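PDB 1RVK: isomerase/lactonizing enzyme from Agrobacterium tumefaciens, which is of unknown function but, as an enolase-superfamily member with bound magnesium, probably abstracts a proton alpha to a substrate carboxylate. Local coordinates for residues Leu132-Ile137 against Cys325-Arg330; Val161-Lys166 against Asp351-Asp356; Ile278-Val283 against Glu307-Thr312. All coordinates share one frame; numbering follows the deposited sequence.

Contact 1. Residues Leu132-Ile137 against Cys325-Arg330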
# COMPACT_ATOMS: atom_id res chain seq x y z
N LEU A 132 -0.15 13.73 -7.42
CA LEU A 132 -1.59 13.59 -7.27
C LEU A 132 -1.89 12.32 -6.50
O LEU A 132 -1.20 11.30 -6.67
CB LEU A 132 -2.27 13.51 -8.64
CG LEU A 132 -2.29 14.76 -9.52
CD1 LEU A 132 -2.87 14.40 -10.88
CD2 LEU A 132 -3.13 15.85 -8.85
N ALA A 133 -2.91 12.37 -5.67
CA ALA A 133 -3.32 11.20 -4.90
C ALA A 133 -4.79 10.93 -5.16
O ALA A 133 -5.55 11.85 -5.44
CB ALA A 133 -3.10 11.46 -3.41
N TYR A 134 -5.18 9.66 -5.13
CA TYR A 134 -6.58 9.34 -5.31
C TYR A 134 -7.10 8.93 -3.94
O TYR A 134 -6.34 8.40 -3.12
CB TYR A 134 -6.81 8.23 -6.35
CG TYR A 134 -6.23 6.84 -6.08
CD1 TYR A 134 -6.84 5.95 -5.20
CD2 TYR A 134 -5.10 6.41 -6.78
CE1 TYR A 134 -6.35 4.65 -5.03
CE2 TYR A 134 -4.61 5.12 -6.62
CZ TYR A 134 -5.23 4.24 -5.75
OH TYR A 134 -4.74 2.96 -5.63
N GLY A 135 -8.36 9.22 -3.67
CA GLY A 135 -8.94 8.85 -2.39
C GLY A 135 -9.37 7.40 -2.50
O GLY A 135 -10.28 7.08 -3.25
N SER A 136 -8.70 6.53 -1.74
CA SER A 136 -8.99 5.10 -1.76
C SER A 136 -10.00 4.77 -0.66
O SER A 136 -9.66 4.78 0.52
CB SER A 136 -7.68 4.33 -1.54
OG SER A 136 -7.75 3.03 -2.10
N ILE A 137 -11.23 4.48 -1.07
CA ILE A 137 -12.31 4.19 -0.13
C ILE A 137 -12.31 2.77 0.43
O ILE A 137 -12.12 1.80 -0.30
CB ILE A 137 -13.68 4.43 -0.81
CG1 ILE A 137 -13.73 5.86 -1.37
CG2 ILE A 137 -14.81 4.24 0.20
CD1 ILE A 137 -14.98 6.15 -2.19
N CYS A 325 4.06 6.34 -12.73
CA CYS A 325 3.05 6.01 -11.74
C CYS A 325 2.16 7.24 -11.68
O CYS A 325 2.63 8.33 -11.36
CB CYS A 325 3.70 5.76 -10.38
SG CYS A 325 2.53 5.40 -9.06
N ARG A 326 0.88 7.07 -11.99
CA ARG A 326 -0.03 8.20 -11.99
C ARG A 326 -0.39 8.75 -10.61
O ARG A 326 -0.55 9.96 -10.44
CB ARG A 326 -1.32 7.83 -12.74
CG ARG A 326 -2.27 8.99 -12.98
CD ARG A 326 -3.58 8.52 -13.62
NE ARG A 326 -3.44 8.12 -15.02
CZ ARG A 326 -3.42 8.97 -16.04
NH1 ARG A 326 -3.28 8.53 -17.28
NH2 ARG A 326 -3.54 10.27 -15.81
N TRP A 327 -0.48 7.87 -9.61
CA TRP A 327 -0.88 8.32 -8.28
C TRP A 327 -0.16 7.76 -7.07
O TRP A 327 0.61 6.81 -7.14
CB TRP A 327 -2.34 7.98 -8.01
CG TRP A 327 -3.31 8.07 -9.12
CD1 TRP A 327 -3.60 7.10 -10.05
CD2 TRP A 327 -4.24 9.12 -9.35
NE1 TRP A 327 -4.67 7.49 -10.82
CE2 TRP A 327 -5.08 8.73 -10.41
CE3 TRP A 327 -4.45 10.37 -8.74
CZ2 TRP A 327 -6.11 9.54 -10.89
CZ3 TRP A 327 -5.48 11.17 -9.21
CH2 TRP A 327 -6.30 10.76 -10.28
N TYR A 328 -0.51 8.37 -5.94
CA TYR A 328 -0.08 7.93 -4.62
C TYR A 328 -1.45 7.52 -4.09
O TYR A 328 -2.43 8.25 -4.28
CB TYR A 328 0.48 9.07 -3.77
CG TYR A 328 0.47 8.77 -2.28
CD1 TYR A 328 -0.43 9.42 -1.43
CD2 TYR A 328 1.36 7.85 -1.72
CE1 TYR A 328 -0.44 9.16 -0.06
CE2 TYR A 328 1.36 7.59 -0.35
CZ TYR A 328 0.46 8.25 0.47
OH TYR A 328 0.47 8.03 1.83
N GLU A 329 -1.54 6.36 -3.45
CA GLU A 329 -2.81 5.88 -2.92
C GLU A 329 -3.00 6.39 -1.50
O GLU A 329 -2.30 5.97 -0.58
CB GLU A 329 -2.83 4.35 -2.93
CG GLU A 329 -4.15 3.76 -2.48
CD GLU A 329 -4.25 2.27 -2.73
OE1 GLU A 329 -5.34 1.72 -2.47
OE2 GLU A 329 -3.26 1.66 -3.18
N ARG A 330 -3.95 7.31 -1.32
CA ARG A 330 -4.21 7.89 -0.00
C ARG A 330 -5.47 7.28 0.62
O ARG A 330 -6.58 7.49 0.13
CB ARG A 330 -4.36 9.41 -0.14
CG ARG A 330 -4.07 10.20 1.14
CD ARG A 330 -3.83 11.68 0.81
NE ARG A 330 -3.32 12.44 1.95
CZ ARG A 330 -4.07 13.12 2.81
NH1 ARG A 330 -5.39 13.16 2.66
NH2 ARG A 330 -3.50 13.76 3.82
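A parallel strand pairing, buried in the interior, joins L132-I137 to C325-R330 where the first and last parallel strands of the barrel domain meet. The register sets A133 beside Y328, Y134 beside E329 and G135 beside R330. Four backbone hydrogen bonds alternate across the seam, from Y328 N to L132 O, Y134 N to Y328 O, R330 N to Y134 O and S136 N to R330 O; the last is nearly straight, 177° at the hydrogen.

On the face carrying Y134 and E329, the Y134 ring stands with its edge against the indole face of W327, planes at 88° and CD2 3.4 Å from W327 CG. A chi1 of 63°, with CG between the backbone N and carbonyl carbon, turns the ring so that this CD2 edge meets W327. Separately, Y134 CB makes a CH-pi contact over the six-membered ring of W327. E329 CA in turn lies over one face of the Y134 ring, 4.2 Å from its centroid. E329 is extended, and its OE1 receives S136 OG at 2.8 Å through the anti lone pair; K169 and R280 form salt bridges to the same carboxylate, while Y134 OH bonds to K169. This pairing closes the modified TIM barrel typical of the enolase superfamily, with E329 directed into the magnesium-containing interior.

Contact 2. Residues Val161-Lys166 against Asp351-Asp356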
# COMPACT_ATOMS: atom_id res chain seq x y z
N VAL A 161 -14.31 14.85 -3.48
CA VAL A 161 -14.04 15.78 -4.57
C VAL A 161 -13.89 17.18 -3.96
O VAL A 161 -13.01 17.94 -4.35
CB VAL A 161 -15.18 15.78 -5.62
CG1 VAL A 161 -15.00 16.93 -6.60
CG2 VAL A 161 -15.18 14.45 -6.37
N LYS A 162 -14.74 17.49 -2.99
CA LYS A 162 -14.69 18.78 -2.32
C LYS A 162 -13.33 18.95 -1.64
O LYS A 162 -12.76 20.04 -1.63
CB LYS A 162 -15.81 18.88 -1.29
CG LYS A 162 -15.88 20.22 -0.57
CD LYS A 162 -17.04 20.25 0.42
CE LYS A 162 -17.13 21.58 1.15
NZ LYS A 162 -15.90 21.88 1.93
N ARG A 163 -12.81 17.86 -1.07
CA ARG A 163 -11.52 17.87 -0.39
C ARG A 163 -10.37 18.17 -1.35
O ARG A 163 -9.32 18.68 -0.94
CB ARG A 163 -11.27 16.53 0.30
CG ARG A 163 -9.88 16.39 0.93
CD ARG A 163 -9.66 17.36 2.08
NE ARG A 163 -8.33 17.20 2.67
CZ ARG A 163 -7.21 17.69 2.15
NH1 ARG A 163 -7.23 18.38 1.02
NH2 ARG A 163 -6.05 17.47 2.76
N GLY A 164 -10.55 17.83 -2.62
CA GLY A 164 -9.51 18.10 -3.60
C GLY A 164 -9.03 16.91 -4.40
O GLY A 164 -8.27 17.08 -5.35
N TYR A 165 -9.46 15.71 -4.03
CA TYR A 165 -9.05 14.50 -4.75
C TYR A 165 -9.48 14.57 -6.21
O TYR A 165 -10.64 14.87 -6.50
CB TYR A 165 -9.66 13.26 -4.10
CG TYR A 165 -9.06 12.89 -2.76
CD1 TYR A 165 -7.81 12.28 -2.69
CD2 TYR A 165 -9.74 13.15 -1.57
CE1 TYR A 165 -7.25 11.92 -1.46
CE2 TYR A 165 -9.19 12.80 -0.33
CZ TYR A 165 -7.94 12.18 -0.29
OH TYR A 165 -7.39 11.82 0.91
N LYS A 166 -8.55 14.30 -7.13
CA LYS A 166 -8.84 14.32 -8.56
C LYS A 166 -9.17 12.91 -9.06
O LYS A 166 -9.59 12.72 -10.20
CB LYS A 166 -7.65 14.88 -9.34
CG LYS A 166 -7.47 16.39 -9.21
CD LYS A 166 -6.26 16.86 -10.02
CE LYS A 166 -6.27 18.36 -10.27
NZ LYS A 166 -6.29 19.17 -9.02
N ASP A 351 2.03 12.29 4.68
CA ASP A 351 1.46 12.59 3.37
C ASP A 351 0.42 13.71 3.33
O ASP A 351 -0.74 13.48 2.95
CB ASP A 351 0.85 11.31 2.78
CG ASP A 351 -0.21 10.70 3.68
OD1 ASP A 351 -0.39 11.18 4.82
OD2 ASP A 351 -0.86 9.73 3.25
N PRO A 352 0.81 14.93 3.69
CA PRO A 352 -0.10 16.08 3.69
C PRO A 352 -0.57 16.35 2.26
O PRO A 352 0.22 16.27 1.32
CB PRO A 352 0.77 17.23 4.20
CG PRO A 352 1.95 16.58 4.82
CD PRO A 352 2.19 15.36 3.98
N MSE A 353 -1.85 16.66 2.09
CA MSE A 353 -2.37 16.93 0.75
C MSE A 353 -3.00 18.32 0.67
O MSE A 353 -3.80 18.70 1.54
CB MSE A 353 -3.41 15.87 0.37
CG MSE A 353 -3.86 15.97 -1.08
SE MSE A 353 -5.16 14.62 -1.58
CE MSE A 353 -6.74 15.47 -0.84
N ASP A 354 -2.65 19.09 -0.36
CA ASP A 354 -3.23 20.42 -0.50
C ASP A 354 -4.66 20.36 -1.03
O ASP A 354 -5.20 19.28 -1.28
CB ASP A 354 -2.36 21.35 -1.37
CG ASP A 354 -2.20 20.86 -2.81
OD1 ASP A 354 -3.14 20.26 -3.36
OD2 ASP A 354 -1.12 21.10 -3.39
N ARG A 355 -5.27 21.53 -1.19
CA ARG A 355 -6.65 21.61 -1.65
C ARG A 355 -6.82 21.28 -3.13
O ARG A 355 -7.95 21.22 -3.62
CB ARG A 355 -7.20 23.02 -1.38
CG ARG A 355 -7.13 23.43 0.08
CD ARG A 355 -7.99 22.54 0.96
NE ARG A 355 -9.40 22.61 0.58
CZ ARG A 355 -10.37 21.94 1.18
NH1 ARG A 355 -10.08 21.13 2.20
NH2 ARG A 355 -11.62 22.06 0.77
N ASP A 356 -5.71 21.08 -3.83
CA ASP A 356 -5.76 20.75 -5.25
C ASP A 356 -5.56 19.26 -5.52
O ASP A 356 -5.54 18.82 -6.67
CB ASP A 356 -4.70 21.57 -6.01
CG ASP A 356 -5.06 23.04 -6.12
OD1 ASP A 356 -4.15 23.86 -6.34
OD2 ASP A 356 -6.26 23.37 -5.99
O HOH W 1 -13.07 19.90 2.32
O HOH W 2 -10.54 21.55 -2.76
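K162, near the end of helix 150-163, meets R355 through solvent: one water donates to both K162 O and R355 O, 2.7 Å from the latter, and another accepts from R355 NH2 and weakly from K162 NZ. Next comes R163, whose chain bends at chi2 (65°) and presents its guanidinium edge to two successive carbonyls. R163 NH2 reaches M353 O at 2.8 Å and 172°, in the guanidinium plane, whereas R163 NH1 meets D354 O at 3.2 Å from above that carbonyl plane. A salt bridge from R163 NE to D340 lies beyond the contact.

G164 leaves the helix with phi 125° in a Schellman motif, its CA 3.5 Å from R355 O. The Y165 ring then receives the selenomethionine M353: CE sits over the centre of one face, 3.5 Å from the centroid, and SE approaches obliquely, 3.4 Å from Y165 CE1. The bend at chi3 of M353 also puts CE over a face of the R163 guanidinium, wedging the methyl between two flat groups; Y165 OH bonds to R330. K166 NZ finally approaches D356 O, at a doubtfully short distance, while an Asx turn from D354 OD1 to D356 N shapes the loop. The R163 guanidinium thus binds two successive main-chain carbonyls, so this attachment depends on the backbone course at M353-D354; the D354 and D356 carboxylates accept nothing from R163 or K166, and D340 supplies the one for R163 NE.

Contact 3. Residues Ile278-Val283 against Glu307-Thr312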
# COMPACT_ATOMS: atom_id res chain seq x y z
N ILE A 278 -1.75 -2.41 -16.89
CA ILE A 278 -1.03 -1.52 -15.98
C ILE A 278 -0.48 -2.44 -14.90
O ILE A 278 -1.21 -3.28 -14.38
CB ILE A 278 -1.97 -0.49 -15.32
CG1 ILE A 278 -2.69 0.34 -16.38
CG2 ILE A 278 -1.18 0.41 -14.38
CD1 ILE A 278 -3.82 1.20 -15.82
N LEU A 279 0.80 -2.30 -14.56
CA LEU A 279 1.40 -3.15 -13.54
C LEU A 279 1.10 -2.59 -12.16
O LEU A 279 0.70 -1.43 -12.01
CB LEU A 279 2.91 -3.22 -13.75
CG LEU A 279 3.67 -4.37 -13.06
CD1 LEU A 279 3.19 -5.70 -13.63
CD2 LEU A 279 5.17 -4.20 -13.28
N ARG A 280 1.28 -3.42 -11.14
CA ARG A 280 1.05 -2.97 -9.77
C ARG A 280 2.16 -3.52 -8.89
O ARG A 280 2.69 -4.61 -9.13
CB ARG A 280 -0.31 -3.43 -9.25
CG ARG A 280 -0.73 -2.78 -7.91
CD ARG A 280 -2.25 -2.74 -7.83
NE ARG A 280 -2.82 -2.17 -6.61
CZ ARG A 280 -2.74 -0.89 -6.24
NH1 ARG A 280 -3.32 -0.49 -5.11
NH2 ARG A 280 -2.06 -0.02 -6.97
N THR A 281 2.53 -2.74 -7.88
CA THR A 281 3.56 -3.15 -6.94
C THR A 281 3.20 -2.47 -5.63
O THR A 281 2.19 -1.78 -5.54
CB THR A 281 4.97 -2.69 -7.39
OG1 THR A 281 5.96 -3.31 -6.56
CG2 THR A 281 5.11 -1.17 -7.28
N GLY A 282 4.03 -2.67 -4.62
CA GLY A 282 3.79 -2.06 -3.33
C GLY A 282 4.93 -2.48 -2.44
O GLY A 282 5.39 -3.62 -2.53
N VAL A 283 5.40 -1.58 -1.58
CA VAL A 283 6.51 -1.92 -0.70
C VAL A 283 6.23 -3.18 0.12
O VAL A 283 7.08 -4.06 0.22
CB VAL A 283 6.85 -0.75 0.24
CG1 VAL A 283 7.88 -1.17 1.27
CG2 VAL A 283 7.38 0.42 -0.58
N GLU A 307 1.40 1.21 -10.79
CA GLU A 307 0.74 1.89 -9.69
C GLU A 307 1.11 1.26 -8.35
O GLU A 307 1.02 0.05 -8.17
CB GLU A 307 -0.77 1.88 -9.91
CG GLU A 307 -1.20 2.56 -11.23
CD GLU A 307 -0.83 4.04 -11.28
OE1 GLU A 307 -0.98 4.73 -10.25
OE2 GLU A 307 -0.40 4.52 -12.36
N VAL A 308 1.52 2.11 -7.41
CA VAL A 308 1.97 1.66 -6.10
C VAL A 308 0.86 1.51 -5.08
O VAL A 308 0.15 2.46 -4.76
CB VAL A 308 3.05 2.61 -5.54
CG1 VAL A 308 3.59 2.08 -4.22
CG2 VAL A 308 4.18 2.77 -6.56
N HIS A 309 0.72 0.29 -4.57
CA HIS A 309 -0.30 -0.03 -3.58
C HIS A 309 0.09 0.36 -2.16
O HIS A 309 1.17 0.01 -1.69
CB HIS A 309 -0.59 -1.53 -3.58
CG HIS A 309 -1.37 -1.99 -2.38
ND1 HIS A 309 -0.90 -2.96 -1.51
CD2 HIS A 309 -2.57 -1.60 -1.88
CE1 HIS A 309 -1.77 -3.14 -0.54
NE2 HIS A 309 -2.80 -2.33 -0.74
N GLY A 310 -0.81 1.09 -1.49
CA GLY A 310 -0.56 1.46 -0.12
C GLY A 310 -0.12 2.87 0.17
O GLY A 310 0.58 3.50 -0.63
N ASN A 311 -0.53 3.37 1.33
CA ASN A 311 -0.16 4.70 1.77
C ASN A 311 1.09 4.61 2.65
O ASN A 311 1.76 3.58 2.68
CB ASN A 311 -1.32 5.32 2.56
CG ASN A 311 -1.54 4.65 3.90
OD1 ASN A 311 -1.31 3.45 4.04
ND2 ASN A 311 -2.00 5.42 4.89
N THR A 312 1.36 5.70 3.37
CA THR A 312 2.51 5.86 4.27
C THR A 312 3.79 6.22 3.51
O THR A 312 3.90 6.02 2.30
CB THR A 312 2.79 4.62 5.18
OG1 THR A 312 3.49 3.61 4.44
CG2 THR A 312 1.49 4.05 5.73
O HOH W 3 -2.11 2.68 -6.25
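H309 N donates to T281 O at 2.7 Å and 171°, the shortest of the backbone bonds that join two neighbouring parallel strands of the TIM-barrel sheet. Upstream, E307 N reaches L279 O at 3.0 Å, and T281 N reaches E307 O at 3.2 Å. This pattern pairs R280 with E307 and T281 with V308. With the intervening helix 289-301, the two strands form a beta-alpha-beta unit.

E307 O also receives a weak bond from R280 NH2, bent to 121° at the hydrogen. The R280 chain is extended from CG to NE, with CG anti to the backbone N, and its guanidinium consequently runs across the neighbouring strand toward H309. A water at the edge of the guanidinium plane accepts from R280 NH2 and lies within hydrogen-bonding reach of V308 O, 2.7 Å from it. The group is further fixed by a salt bridge from NH1 to E329 and a hydrogen bond from NE to E258, a magnesium ligand.

Apolar contacts flank this polar network. On the opposite side of the sheet from R280, T281 and V308 lie side by side, their CG2 methyls 4.1 Å apart, against helix 289-301. At the other end of the pairing, I278 CG2 packs on E307 CG at 3.8 Å. The E307 carboxylate accepts from R326 N, and H309 ND1 bonds to D285. H309 CB rests over one guanidinium face of R280, 3.3 Å from R280 NH1, and the imidazole edge faces R280 NH1, with the ring and guanidinium planes 59° apart.

In the fold
Contacts 1 and 3 have centres 10 Å apart and belong to one curled sheet; along the chain, contact 3 is nested inside the loop closed by contact 1. They are joined by the salt bridge E329 OE2 to R280 NH1 (2.9 Å) and by R326 N to E307 OE2 (2.9 Å). The side chains of E329 and R280 lie about 5 and 4 Å from the magnesium ion held by D206, E232 and E258, consistent with second-shell places for R280, bonded to E258, and for E329 behind it. Contact 2, at the barrel end where the strands start, has its centre 10 Å from that of contact 1 and meets it where Y328 OH lies 2.6 Å from D351 OD2; contacts 2 and 3, with centres 20 Å apart, do not touch.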